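Side-chain contacts in antibiotic resistance protein (Deinococcus radiodurans, PDB 2VLI), which probably acts as a phosphotransferase of the P-loop NTPase class that confers resistance to the antibiotic tunicamycin: residues A22-L25 and H26-P30; P59-I62 and P63-D67; A90-R93 and R94-G98; E136-L139 and N140-R143; G157-Q160 and V161-I165. All coordinates share one frame; numbering follows the deposited sequence.

All five contacts are local, each closing about one helical turn, and they follow one another along the chain without nesting or crossing. Contact 1 lies on helix 20-28, contact 2 at the start of 61-75, contact 3 on 89-101, contact 4 on 132-142 and contact 5 on 158-169. Contacts 1 and 5 touch, joining two helices on one side of the chain's centre through Arg28, Gln159 and Glu163. Contacts 2 and 3 pack together on another flank, where Ile62 CD1 meets Arg94 CB at 3.6 Å. Contact 4 touches none of the others within the chain, but it belongs to the interface with the second subunit, as does Arg93 of contact 3.

Contact 1 of 5, residues A22-L25 and H26-P30; sequences AHTL and HERLP
Leu25 and Leu29, one turn apart on helix 20-28, make up the packed side of this contact. In the P-loop NTPase fold this is the helix that follows the phosphate-binding loop, and here it lies against the parallel sheet. The methyls Leu25 CD2 and Leu29 CD1 meet at 4.2 Å, with Leu25 resting on Ile10 and Ile81 and Leu29 on Ile8. Next to them the aliphatic part of Arg28 runs past the preceding turn, its CG 3.4 Å from Thr24 O, before a bend at chi3 (55°) takes the guanidinium away and NE bonds to Ala174 O. The hydroxyl of the buried Thr24 is paired with His20 O.

The solvent side belongs to His23 and Glu27, both exposed. Glu27 CG sits over one face of the imidazole, 3.9 Å from the centroid of the His23 ring, as a CH-pi contact, while the carboxylate is turned 59° from the ring plane. Glu27 OE2 approaches His23 NE2 at a poor angle for a hydrogen bond, and the shortness of the approach leaves the placing of that carboxylate doubtful. In the backbone of the same two residues, Glu27 N bonds to His23 O at 2.9 Å. At the C-terminal turn, Arg28 N donates to Leu25 O over 3.2 Å, standing 69° out of the carbonyl plane and so well off either lone pair.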
loop_
_atom_site.group_PDB
_atom_site.type_symbol
_atom_site.label_atom_id
_atom_site.label_comp_id
_atom_site.label_asym_id
_atom_site.label_seq_id
_atom_site.Cartn_x
_atom_site.Cartn_y
_atom_site.Cartn_z
ATOM N N ALA A 22 -1.279 -5.647 -22.755
ATOM C CA ALA A 22 -2.086 -6.881 -22.889
ATOM C C ALA A 22 -2.533 -7.105 -24.338
ATOM O O ALA A 22 -2.333 -8.184 -24.912
ATOM C CB ALA A 22 -3.298 -6.802 -21.959
ATOM N N HIS A 23 -3.098 -6.066 -24.932
ATOM C CA HIS A 23 -3.514 -6.101 -26.350
ATOM C C HIS A 23 -2.332 -6.412 -27.296
ATOM O O HIS A 23 -2.403 -7.314 -28.127
ATOM C CB HIS A 23 -4.174 -4.772 -26.728
ATOM C CG HIS A 23 -4.521 -4.654 -28.188
ATOM N ND1 HIS A 23 -5.483 -5.440 -28.789
ATOM C CD2 HIS A 23 -4.061 -3.816 -29.153
ATOM C CE1 HIS A 23 -5.583 -5.115 -30.066
ATOM N NE2 HIS A 23 -4.733 -4.131 -30.313
ATOM N N THR A 24 -1.220 -5.694 -27.140
ATOM C CA THR A 24 -0.015 -5.972 -27.935
ATOM C C THR A 24 0.502 -7.394 -27.807
ATOM O O THR A 24 0.911 -8.009 -28.806
ATOM C CB THR A 24 1.125 -4.999 -27.534
ATOM O OG1 THR A 24 0.588 -3.674 -27.503
ATOM C CG2 THR A 24 2.305 -5.091 -28.502
ATOM N N LEU A 25 0.515 -7.921 -26.588
ATOM C CA LEU A 25 0.992 -9.259 -26.361
ATOM C C LEU A 25 0.033 -10.209 -27.012
ATOM O O LEU A 25 0.436 -11.207 -27.595
ATOM C CB LEU A 25 1.039 -9.610 -24.872
ATOM C CG LEU A 25 2.295 -9.246 -24.099
ATOM C CD1 LEU A 25 1.982 -9.237 -22.607
ATOM C CD2 LEU A 25 3.463 -10.194 -24.455
ATOM N N HIS A 26 -1.248 -9.912 -26.857
ATOM C CA HIS A 26 -2.295 -10.729 -27.447
ATOM C C HIS A 26 -2.112 -10.840 -28.965
ATOM O O HIS A 26 -2.136 -11.944 -29.507
ATOM C CB HIS A 26 -3.667 -10.170 -27.134
ATOM C CG HIS A 26 -4.772 -10.948 -27.780
ATOM N ND1 HIS A 26 -4.850 -12.319 -27.699
ATOM C CD2 HIS A 26 -5.792 -10.554 -28.585
ATOM C CE1 HIS A 26 -5.905 -12.734 -28.381
ATOM N NE2 HIS A 26 -6.492 -11.681 -28.930
ATOM N N GLU A 27 -1.902 -9.694 -29.613
ATOM C CA GLU A 27 -1.749 -9.631 -31.086
ATOM C C GLU A 27 -0.535 -10.404 -31.583
ATOM O O GLU A 27 -0.492 -10.788 -32.745
ATOM C CB GLU A 27 -1.600 -8.209 -31.575
ATOM C CG GLU A 27 -2.737 -7.246 -31.332
ATOM C CD GLU A 27 -2.327 -5.781 -31.688
ATOM O OE1 GLU A 27 -1.108 -5.431 -31.598
ATOM O OE2 GLU A 27 -3.217 -4.974 -32.086
ATOM N N ARG A 28 0.444 -10.643 -30.706
ATOM C CA ARG A 28 1.698 -11.303 -31.088
ATOM C C ARG A 28 1.944 -12.661 -30.465
ATOM O O ARG A 28 3.023 -13.245 -30.633
ATOM C CB ARG A 28 2.859 -10.367 -30.804
ATOM C CG ARG A 28 2.687 -9.036 -31.533
ATOM C CD ARG A 28 3.844 -8.086 -31.350
ATOM N NE ARG A 28 5.103 -8.706 -31.731
ATOM C CZ ARG A 28 6.308 -8.211 -31.453
ATOM N NH1 ARG A 28 6.422 -7.060 -30.811
ATOM N NH2 ARG A 28 7.397 -8.870 -31.824
ATOM N N LEU A 29 0.947 -13.175 -29.747
ATOM C CA LEU A 29 0.963 -14.544 -29.260
ATOM C C LEU A 29 -0.240 -15.280 -29.807
ATOM O O LEU A 29 -1.309 -15.264 -29.181
ATOM C CB LEU A 29 0.890 -14.579 -27.726
ATOM C CG LEU A 29 2.172 -14.220 -26.999
ATOM C CD1 LEU A 29 1.845 -13.938 -25.531
ATOM C CD2 LEU A 29 3.204 -15.342 -27.158
ATOM N N PRO A 30 -0.086 -15.955 -30.962
ATOM C CA PRO A 30 -1.246 -16.681 -31.493
ATOM C C PRO A 30 -1.762 -17.752 -30.529
ATOM O O PRO A 30 -0.965 -18.448 -29.852
ATOM C CB PRO A 30 -0.716 -17.285 -32.828
ATOM C CG PRO A 30 0.465 -16.415 -33.190
ATOM C CD PRO A 30 1.101 -16.105 -31.828
#

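Contact 2 of 5, residues P59-I62 and P63-D67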
loop_
_atom_site.group_PDB
_atom_site.type_symbol
_atom_site.label_atom_id
_atom_site.label_comp_id
_atom_site.label_asym_id
_atom_site.label_seq_id
_atom_site.Cartn_x
_atom_site.Cartn_y
_atom_site.Cartn_z
ATOM N N PRO A 59 -16.496 -8.240 -1.943
ATOM C CA PRO A 59 -15.912 -9.380 -1.268
ATOM C C PRO A 59 -15.812 -10.704 -2.025
ATOM O O PRO A 59 -14.988 -11.520 -1.706
ATOM C CB PRO A 59 -16.831 -9.547 -0.061
ATOM C CG PRO A 59 -17.318 -8.180 0.221
ATOM C CD PRO A 59 -17.534 -7.591 -1.113
HETATM N N MSE A 60 -16.687 -10.942 -2.995
HETATM C CA MSE A 60 -16.681 -12.172 -3.806
HETATM C C MSE A 60 -15.823 -12.042 -5.085
HETATM O O MSE A 60 -15.568 -13.038 -5.745
HETATM C CB MSE A 60 -18.125 -12.529 -4.236
HETATM C CG MSE A 60 -19.097 -12.714 -3.078
HETATM SE SE MSE A 60 -18.382 -14.047 -1.839
HETATM C CE MSE A 60 -18.716 -15.447 -2.975
ATOM N N TRP A 61 -15.376 -10.835 -5.413
ATOM C CA TRP A 61 -14.609 -10.603 -6.626
ATOM C C TRP A 61 -13.327 -11.414 -6.688
ATOM O O TRP A 61 -13.100 -12.166 -7.632
ATOM C CB TRP A 61 -14.274 -9.121 -6.805
ATOM C CG TRP A 61 -13.501 -8.885 -8.073
ATOM C CD1 TRP A 61 -13.995 -8.895 -9.335
ATOM C CD2 TRP A 61 -12.101 -8.620 -8.201
ATOM N NE1 TRP A 61 -13.024 -8.634 -10.229
ATOM C CE2 TRP A 61 -11.844 -8.436 -9.567
ATOM C CE3 TRP A 61 -11.059 -8.438 -7.288
ATOM C CZ2 TRP A 61 -10.579 -8.154 -10.050
ATOM C CZ3 TRP A 61 -9.790 -8.160 -7.781
ATOM C CH2 TRP A 61 -9.567 -8.015 -9.139
ATOM N N ILE A 62 -12.487 -11.322 -5.652
ATOM C CA ILE A 62 -11.279 -12.138 -5.663
ATOM C C ILE A 62 -11.535 -13.655 -5.822
ATOM O O ILE A 62 -11.046 -14.271 -6.754
ATOM C CB ILE A 62 -10.345 -11.888 -4.446
ATOM C CG1 ILE A 62 -9.657 -10.516 -4.571
ATOM C CG2 ILE A 62 -9.310 -13.032 -4.428
ATOM C CD1 ILE A 62 -8.857 -10.074 -3.345
ATOM N N PRO A 63 -12.307 -14.266 -4.924
ATOM C CA PRO A 63 -12.499 -15.708 -5.105
ATOM C C PRO A 63 -13.237 -16.140 -6.397
ATOM O O PRO A 63 -12.868 -17.116 -7.021
ATOM C CB PRO A 63 -13.276 -16.121 -3.837
ATOM C CG PRO A 63 -13.990 -14.909 -3.448
ATOM C CD PRO A 63 -13.043 -13.770 -3.744
ATOM N N LEU A 64 -14.198 -15.377 -6.859
ATOM C CA LEU A 64 -14.944 -15.848 -7.999
ATOM C C LEU A 64 -14.201 -15.589 -9.276
ATOM O O LEU A 64 -14.257 -16.406 -10.188
ATOM C CB LEU A 64 -16.357 -15.274 -8.052
ATOM C CG LEU A 64 -17.326 -15.535 -6.903
ATOM C CD1 LEU A 64 -18.780 -15.193 -7.253
ATOM C CD2 LEU A 64 -17.121 -16.994 -6.302
HETATM N N MSE A 65 -13.541 -14.437 -9.380
HETATM C CA MSE A 65 -12.710 -14.202 -10.542
HETATM C C MSE A 65 -11.581 -15.223 -10.682
HETATM O O MSE A 65 -11.257 -15.646 -11.792
HETATM C CB MSE A 65 -12.233 -12.743 -10.535
HETATM C CG MSE A 65 -11.351 -12.321 -11.687
HETATM SE SE MSE A 65 -9.462 -12.842 -11.498
HETATM C CE MSE A 65 -8.934 -11.863 -9.848
ATOM N N LEU A 66 -10.992 -15.660 -9.568
ATOM C CA LEU A 66 -9.909 -16.637 -9.588
ATOM C C LEU A 66 -10.404 -18.054 -9.903
ATOM O O LEU A 66 -9.736 -18.829 -10.574
ATOM C CB LEU A 66 -9.149 -16.628 -8.261
ATOM C CG LEU A 66 -8.215 -15.423 -7.911
ATOM C CD1 LEU A 66 -7.602 -15.608 -6.495
ATOM C CD2 LEU A 66 -7.175 -15.177 -8.984
ATOM N N ASP A 67 -11.583 -18.402 -9.405
ATOM C CA ASP A 67 -12.255 -19.624 -9.881
ATOM C C ASP A 67 -12.459 -19.615 -11.397
ATOM O O ASP A 67 -12.184 -20.600 -12.066
ATOM C CB ASP A 67 -13.592 -19.752 -9.205
ATOM C CG ASP A 67 -13.476 -20.031 -7.737
ATOM O OD1 ASP A 67 -12.368 -20.397 -7.246
ATOM O OD2 ASP A 67 -14.508 -19.862 -7.072
#
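Met65 folds its terminal methyl over the Trp61 indole. Its CE lies 4.2 Å from the centroid of the six-membered ring of Trp61, 20° off the normal, a CH-pi contact set toward the rim and not at the middle of the face. Both side chains leave the helix with CG opposite the backbone N (chi1 -179° for Trp61, -180° for Met65) and run side by side, and bends at chi2 and chi3 of Met65, a selenomethionine, curl CE back onto the ring. Ile62 and Leu66 also lie alongside each other, with CG2 of Ile62 3.7 Å from CD1 of Leu66. On a third stripe Met60, also a selenomethionine, crosses Leu64, bringing its CE within 4.0 Å of Leu64 CD2.

Backbone bonds set the spacing of these pairs: Leu64 N donates to Met60 O, Met65 N to Trp61 O, and Leu66 N to Ile62 O. Pro63, which has no N-H to offer, fits early in this helix, where its CD rests 3.3 Å from Met60 O. Farther out, Trp61 NE1 is tied to Pro37 O, which fixes the indole against the loop before helix 38-46. That helix covers Met60, Trp61 and Leu64 through Leu44, while helix 89-101 packs on Ile62, Met65 and Leu66, so the first turns of helix 61-75 are wedged between the two.

Contact 3 of 5, residues A90-R93 and R94-G98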
loop_
_atom_site.group_PDB
_atom_site.type_symbol
_atom_site.label_atom_id
_atom_site.label_comp_id
_atom_site.label_asym_id
_atom_site.label_seq_id
_atom_site.Cartn_x
_atom_site.Cartn_y
_atom_site.Cartn_z
ATOM N N ALA A 90 -2.808 -5.431 0.466
ATOM C CA ALA A 90 -3.615 -6.505 1.024
ATOM C C ALA A 90 -4.415 -7.262 -0.090
ATOM O O ALA A 90 -4.424 -8.488 -0.106
ATOM C CB ALA A 90 -4.568 -5.959 2.125
ATOM N N ARG A 91 -5.047 -6.543 -1.004
ATOM C CA ARG A 91 -5.743 -7.197 -2.143
ATOM C C ARG A 91 -4.728 -7.946 -3.031
ATOM O O ARG A 91 -4.994 -9.047 -3.455
ATOM C CB ARG A 91 -6.567 -6.229 -3.008
ATOM C CG ARG A 91 -8.038 -5.974 -2.518
ATOM C CD ARG A 91 -8.925 -5.207 -3.544
ATOM N NE ARG A 91 -8.228 -3.996 -3.949
ATOM C CZ ARG A 91 -8.335 -3.311 -5.104
ATOM N NH1 ARG A 91 -9.175 -3.640 -6.083
ATOM N NH2 ARG A 91 -7.540 -2.256 -5.274
ATOM N N HIS A 92 -3.550 -7.354 -3.268
ATOM C CA HIS A 92 -2.494 -8.038 -4.029
ATOM C C HIS A 92 -2.115 -9.374 -3.380
ATOM O O HIS A 92 -1.983 -10.388 -4.056
ATOM C CB HIS A 92 -1.252 -7.129 -4.181
ATOM C CG HIS A 92 -0.131 -7.760 -4.948
ATOM N ND1 HIS A 92 -0.168 -7.929 -6.325
ATOM C CD2 HIS A 92 1.042 -8.294 -4.529
ATOM C CE1 HIS A 92 0.945 -8.541 -6.711
ATOM N NE2 HIS A 92 1.698 -8.767 -5.645
ATOM N N ARG A 93 -1.936 -9.382 -2.060
ATOM C CA ARG A 93 -1.524 -10.604 -1.411
ATOM C C ARG A 93 -2.603 -11.659 -1.522
ATOM O O ARG A 93 -2.322 -12.812 -1.711
ATOM C CB ARG A 93 -1.139 -10.374 0.067
ATOM C CG ARG A 93 -0.765 -11.678 0.801
ATOM C CD ARG A 93 0.126 -12.693 0.013
ATOM N NE ARG A 93 1.548 -12.334 -0.114
ATOM C CZ ARG A 93 2.525 -12.782 0.674
ATOM N NH1 ARG A 93 2.249 -13.601 1.690
ATOM N NH2 ARG A 93 3.789 -12.405 0.443
ATOM N N ARG A 94 -3.842 -11.222 -1.363
ATOM C CA ARG A 94 -5.033 -12.081 -1.387
ATOM C C ARG A 94 -5.114 -12.801 -2.730
ATOM O O ARG A 94 -5.305 -14.020 -2.786
ATOM C CB ARG A 94 -6.295 -11.246 -1.130
ATOM C CG ARG A 94 -6.594 -10.991 0.384
ATOM C CD ARG A 94 -8.117 -10.728 0.669
ATOM N NE ARG A 94 -8.530 -9.357 0.324
ATOM C CZ ARG A 94 -8.265 -8.269 1.053
ATOM N NH1 ARG A 94 -7.585 -8.358 2.196
ATOM N NH2 ARG A 94 -8.667 -7.065 0.620
ATOM N N LEU A 95 -4.937 -12.014 -3.787
ATOM C CA LEU A 95 -4.827 -12.513 -5.129
ATOM C C LEU A 95 -3.680 -13.477 -5.322
ATOM O O LEU A 95 -3.859 -14.527 -5.879
ATOM C CB LEU A 95 -4.731 -11.336 -6.114
ATOM C CG LEU A 95 -5.985 -10.514 -6.438
ATOM C CD1 LEU A 95 -5.623 -9.145 -7.079
ATOM C CD2 LEU A 95 -6.924 -11.278 -7.411
HETATM N N MSE A 96 -2.484 -13.132 -4.816
HETATM C CA MSE A 96 -1.350 -13.981 -4.989
HETATM C C MSE A 96 -1.563 -15.292 -4.235
HETATM O O MSE A 96 -1.302 -16.324 -4.780
HETATM C CB MSE A 96 -0.019 -13.273 -4.574
HETATM C CG MSE A 96 0.495 -12.160 -5.490
HETATM SE SE MSE A 96 0.679 -12.478 -7.430
HETATM C CE MSE A 96 -1.038 -11.660 -8.017
ATOM N N SER A 97 -2.025 -15.267 -2.982
ATOM C CA SER A 97 -2.242 -16.544 -2.277
ATOM C C SER A 97 -3.437 -17.371 -2.846
ATOM O O SER A 97 -3.407 -18.615 -2.870
ATOM C CB SER A 97 -2.372 -16.306 -0.773
ATOM O OG SER A 97 -3.337 -15.312 -0.497
ATOM N N GLY A 98 -4.471 -16.679 -3.329
ATOM C CA GLY A 98 -5.541 -17.344 -4.073
ATOM C C GLY A 98 -5.093 -18.103 -5.296
ATOM O O GLY A 98 -5.549 -19.209 -5.513
#
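Met96, a selenomethionine, lies across the ring of His92 one turn earlier in helix 89-101. From the backbone outward, its CB sits 3.5 Å from His92 O. CG comes within 3.4 Å of the same oxygen and stands over one face of the imidazole, 3.9 Å from the centroid of the His92 ring and 24° off its normal, a CH-pi contact displaced toward NE2. The chain then bends at chi2, which carries SE across to an oblique sulfur-aromatic type position 4.6 Å from the His92 centroid. At the tip, CE ends 3.9 Å from His92 CE1. The ring is brought under this chain by its first torsion (chi1 -180°), and Phe147 also meets it.

Arg94 turns its guanidinium back over the preceding turn. Its NH2 approaches Arg91 CG at 3.4 Å, and the group lays one face over Ala90 O and Arg91 N; the guanidinium planes of Arg91 and Arg94 are 43° apart. Farther along, Arg93 O is gripped twice, by Ser97 N and by Ser97 OG, the latter at 3.0 Å; the hydroxyl thereby takes part in the helix bonding. Leu95 and Met96 cover Trp9 of strand 7-11. The helix links strand 80-84 to strand 107-112, which lie to either side of strand 7-11 in the sheet: a beta-alpha-beta crossover between parallel strands, the unit from which P-loop folds are built.

Contact 4 of 5, residues E136-L139 and N140-R143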
loop_
_atom_site.group_PDB
_atom_site.type_symbol
_atom_site.label_atom_id
_atom_site.label_comp_id
_atom_site.label_asym_id
_atom_site.label_seq_id
_atom_site.Cartn_x
_atom_site.Cartn_y
_atom_site.Cartn_z
ATOM N N GLU A 136 1.386 10.215 -7.740
ATOM C CA GLU A 136 2.727 9.905 -7.329
ATOM C C GLU A 136 2.715 8.947 -6.141
ATOM O O GLU A 136 3.515 8.029 -6.133
ATOM C CB GLU A 136 3.553 11.159 -7.037
ATOM C CG GLU A 136 4.981 10.817 -6.604
ATOM C CD GLU A 136 5.908 10.268 -7.713
ATOM O OE1 GLU A 136 5.486 10.036 -8.857
ATOM O OE2 GLU A 136 7.126 10.060 -7.411
ATOM N N ASP A 137 1.785 9.092 -5.197
ATOM C CA ASP A 137 1.684 8.169 -4.046
ATOM C C ASP A 137 1.473 6.752 -4.561
ATOM O O ASP A 137 2.047 5.841 -4.060
ATOM C CB ASP A 137 0.480 8.450 -3.147
ATOM C CG ASP A 137 0.625 9.664 -2.288
ATOM O OD1 ASP A 137 1.775 10.101 -2.015
ATOM O OD2 ASP A 137 -0.456 10.148 -1.824
ATOM N N ARG A 138 0.575 6.593 -5.549
ATOM C CA ARG A 138 0.283 5.308 -6.121
ATOM C C ARG A 138 1.488 4.680 -6.800
ATOM O O ARG A 138 1.738 3.480 -6.666
ATOM C CB ARG A 138 -0.864 5.397 -7.158
ATOM C CG ARG A 138 -1.223 4.073 -7.732
ATOM C CD ARG A 138 -2.506 3.540 -7.102
ATOM N NE ARG A 138 -2.495 3.704 -5.638
ATOM C CZ ARG A 138 -3.366 4.428 -4.929
ATOM N NH1 ARG A 138 -3.230 4.511 -3.598
ATOM N NH2 ARG A 138 -4.384 5.069 -5.529
ATOM N N LEU A 139 2.201 5.478 -7.582
ATOM C CA LEU A 139 3.344 4.989 -8.310
ATOM C C LEU A 139 4.470 4.593 -7.323
ATOM O O LEU A 139 5.171 3.616 -7.533
ATOM C CB LEU A 139 3.863 6.063 -9.236
ATOM C CG LEU A 139 2.859 6.550 -10.305
ATOM C CD1 LEU A 139 3.609 7.421 -11.292
ATOM C CD2 LEU A 139 2.096 5.426 -10.975
ATOM N N ASN A 140 4.615 5.369 -6.277
ATOM C CA ASN A 140 5.574 5.064 -5.194
ATOM C C ASN A 140 5.198 3.745 -4.521
ATOM O O ASN A 140 6.064 2.901 -4.284
ATOM C CB ASN A 140 5.581 6.214 -4.199
ATOM C CG ASN A 140 6.475 7.366 -4.626
ATOM O OD1 ASN A 140 7.366 7.193 -5.435
ATOM N ND2 ASN A 140 6.216 8.545 -4.101
ATOM N N GLU A 141 3.899 3.523 -4.280
ATOM C CA GLU A 141 3.440 2.224 -3.696
ATOM C C GLU A 141 3.738 1.041 -4.588
ATOM O O GLU A 141 4.228 0.014 -4.113
ATOM C CB GLU A 141 1.965 2.199 -3.305
ATOM C CG GLU A 141 1.510 0.731 -2.955
ATOM C CD GLU A 141 0.292 0.575 -2.077
ATOM O OE1 GLU A 141 -0.524 1.500 -2.083
ATOM O OE2 GLU A 141 0.168 -0.554 -1.423
ATOM N N LEU A 142 3.496 1.169 -5.908
ATOM C CA LEU A 142 3.792 0.085 -6.815
ATOM C C LEU A 142 5.264 -0.372 -6.913
ATOM O O LEU A 142 5.552 -1.504 -7.307
ATOM C CB LEU A 142 3.248 0.403 -8.234
ATOM C CG LEU A 142 1.724 0.535 -8.334
ATOM C CD1 LEU A 142 1.215 1.050 -9.733
ATOM C CD2 LEU A 142 1.120 -0.772 -8.060
ATOM N N ARG A 143 6.163 0.554 -6.634
ATOM C CA ARG A 143 7.595 0.318 -6.593
ATOM C C ARG A 143 8.042 -0.503 -5.372
ATOM O O ARG A 143 9.197 -0.888 -5.309
ATOM C CB ARG A 143 8.348 1.606 -6.587
ATOM C CG ARG A 143 8.392 2.355 -7.925
ATOM C CD ARG A 143 9.012 3.702 -7.658
ATOM N NE ARG A 143 9.086 4.515 -8.872
ATOM C CZ ARG A 143 10.059 4.442 -9.774
ATOM N NH1 ARG A 143 11.091 3.638 -9.606
ATOM N NH2 ARG A 143 10.008 5.201 -10.876
HETATM O O HOH W 1 4.408 10.101 -2.421
#
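Glu136 and Asn140, one turn apart on helix 132-142, cross with their flat ends steeply inclined, the carboxylate and amide planes 75° apart. Glu136 bends at chi2 (71°), which brings its CG to 3.6 Å from Asn140 ND2. Glu136 OE2 and Asn140 OD1 are 3.5 Å apart, two acceptors that share no hydrogen. The amide is held through a water, which accepts from Asn140 ND2 at 2.9 Å and donates to Asp137 OD1 at 2.7 Å. Elsewhere on the helix Arg138 points its guanidinium edge at Glu141, with OE1 near the plane of the group; at 4.3 Å, Arg138 NH1 and Glu141 OE1 may attract each other but are too far apart for a salt bridge.

The helix contributes to the dimer interface, while Leu139 packs on helix 115-123. Asp137 and Glu141 have their strongest partners elsewhere: Asp137 OD2 forms a salt bridge with Arg93 of the second subunit, and Glu141 OE2 bonds to Thr89 OG1 of its own chain. Glu141 OE2 lies close to Glu141 OE2 of the second subunit, which may favour a proton at one of them. The water at Asp137 OD1 probably helps to orient that carboxylate.

Contact 5 of 5, residues G157-Q160 and V161-I165; sequences GTQQ and VAEQI
The carboxylate of Glu163 borders the side chains of Gln159 and Gln160 and stands steeply to both amides, its plane 68° from the first and 85° from the second. No amide stacks on it; its oxygens meet the methylene carbons instead, OE2 lying 4.0 Å from Gln159 CG and OE1 4.0 Å from Gln160 CG. With CG opposite its own carbonyl carbon, beside the backbone N, and the chain extended beyond, Glu163 reaches back over the preceding turn, where CG is 3.2 Å from Gln159 O, which also accepts its backbone N-H.

The Gln160 amide turns the other way, to the start of helix 158-169. Its OE1 accepts from Gly157 N at 3.0 Å in an almost straight bond (177°). Gly157 is the N-cap, so this is the half of a capping box that a side chain three residues on supplies; the glycine has no side chain to return it. On the buried flank, Val161 CG2 lies 3.3 Å from Gly157 O.

Gln159 OE1 and Glu163 OE2 converge on NH1 of Arg28 from helix 20-28, the first by a hydrogen bond and the second by a salt bridge. Two acceptors one turn apart thus hold one guanidinium, consistent with a charged Glu163 clamping the two helices together.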
loop_
_atom_site.group_PDB
_atom_site.type_symbol
_atom_site.label_atom_id
_atom_site.label_comp_id
_atom_site.label_asym_id
_atom_site.label_seq_id
_atom_site.Cartn_x
_atom_site.Cartn_y
_atom_site.Cartn_z
ATOM N N GLY A 157 8.160 1.923 -25.709
ATOM C CA GLY A 157 6.834 1.906 -26.279
ATOM C C GLY A 157 6.133 0.616 -25.916
ATOM O O GLY A 157 6.749 -0.328 -25.399
ATOM N N THR A 158 4.849 0.534 -26.224
ATOM C CA THR A 158 4.070 -0.654 -25.837
ATOM C C THR A 158 4.651 -1.896 -26.446
ATOM O O THR A 158 4.692 -2.949 -25.819
ATOM C CB THR A 158 2.606 -0.508 -26.191
ATOM O OG1 THR A 158 2.479 -0.359 -27.610
ATOM C CG2 THR A 158 2.040 0.734 -25.530
ATOM N N GLN A 159 5.213 -1.754 -27.643
ATOM C CA GLN A 159 5.789 -2.873 -28.327
ATOM C C GLN A 159 7.005 -3.422 -27.599
ATOM O O GLN A 159 7.190 -4.629 -27.446
ATOM C CB GLN A 159 6.201 -2.436 -29.731
ATOM C CG GLN A 159 6.090 -3.498 -30.750
ATOM C CD GLN A 159 4.652 -3.882 -31.059
ATOM O OE1 GLN A 159 4.349 -5.063 -31.185
ATOM N NE2 GLN A 159 3.766 -2.890 -31.181
ATOM N N GLN A 160 7.878 -2.522 -27.197
ATOM C CA GLN A 160 9.030 -2.892 -26.393
ATOM C C GLN A 160 8.714 -3.450 -24.977
ATOM O O GLN A 160 9.413 -4.323 -24.487
ATOM C CB GLN A 160 9.946 -1.692 -26.269
ATOM C CG GLN A 160 10.707 -1.368 -27.529
ATOM C CD GLN A 160 11.275 0.058 -27.493
ATOM O OE1 GLN A 160 10.542 1.049 -27.288
ATOM N NE2 GLN A 160 12.582 0.164 -27.674
ATOM N N VAL A 161 7.685 -2.937 -24.312
ATOM C CA VAL A 161 7.255 -3.534 -23.009
ATOM C C VAL A 161 6.811 -4.954 -23.220
ATOM O O VAL A 161 7.189 -5.865 -22.492
ATOM C CB VAL A 161 6.150 -2.699 -22.379
ATOM C CG1 VAL A 161 5.693 -3.266 -20.978
ATOM C CG2 VAL A 161 6.646 -1.305 -22.204
ATOM N N ALA A 162 6.044 -5.160 -24.284
ATOM C CA ALA A 162 5.545 -6.467 -24.616
ATOM C C ALA A 162 6.707 -7.405 -24.858
ATOM O O ALA A 162 6.731 -8.519 -24.350
ATOM C CB ALA A 162 4.572 -6.386 -25.851
ATOM N N GLU A 163 7.712 -6.914 -25.583
ATOM C CA GLU A 163 8.871 -7.713 -25.948
ATOM C C GLU A 163 9.705 -8.123 -24.714
ATOM O O GLU A 163 10.146 -9.254 -24.606
ATOM C CB GLU A 163 9.744 -6.927 -26.965
ATOM C CG GLU A 163 9.159 -7.027 -28.399
ATOM C CD GLU A 163 9.660 -5.971 -29.401
ATOM O OE1 GLU A 163 10.471 -5.078 -29.043
ATOM O OE2 GLU A 163 9.205 -6.037 -30.566
ATOM N N GLN A 164 9.870 -7.171 -23.807
ATOM C CA GLN A 164 10.543 -7.330 -22.522
ATOM C C GLN A 164 9.843 -8.375 -21.656
ATOM O O GLN A 164 10.475 -9.253 -21.089
ATOM C CB GLN A 164 10.525 -5.964 -21.822
ATOM C CG GLN A 164 11.332 -5.864 -20.536
ATOM C CD GLN A 164 12.714 -6.319 -20.745
ATOM O OE1 GLN A 164 13.334 -5.976 -21.750
ATOM N NE2 GLN A 164 13.227 -7.119 -19.818
ATOM N N ILE A 165 8.516 -8.298 -21.600
ATOM C CA ILE A 165 7.722 -9.253 -20.837
ATOM C C ILE A 165 7.823 -10.623 -21.447
ATOM O O ILE A 165 8.089 -11.611 -20.749
ATOM C CB ILE A 165 6.267 -8.811 -20.736
ATOM C CG1 ILE A 165 6.178 -7.565 -19.856
ATOM C CG2 ILE A 165 5.403 -9.977 -20.197
ATOM C CD1 ILE A 165 4.853 -6.898 -19.793
#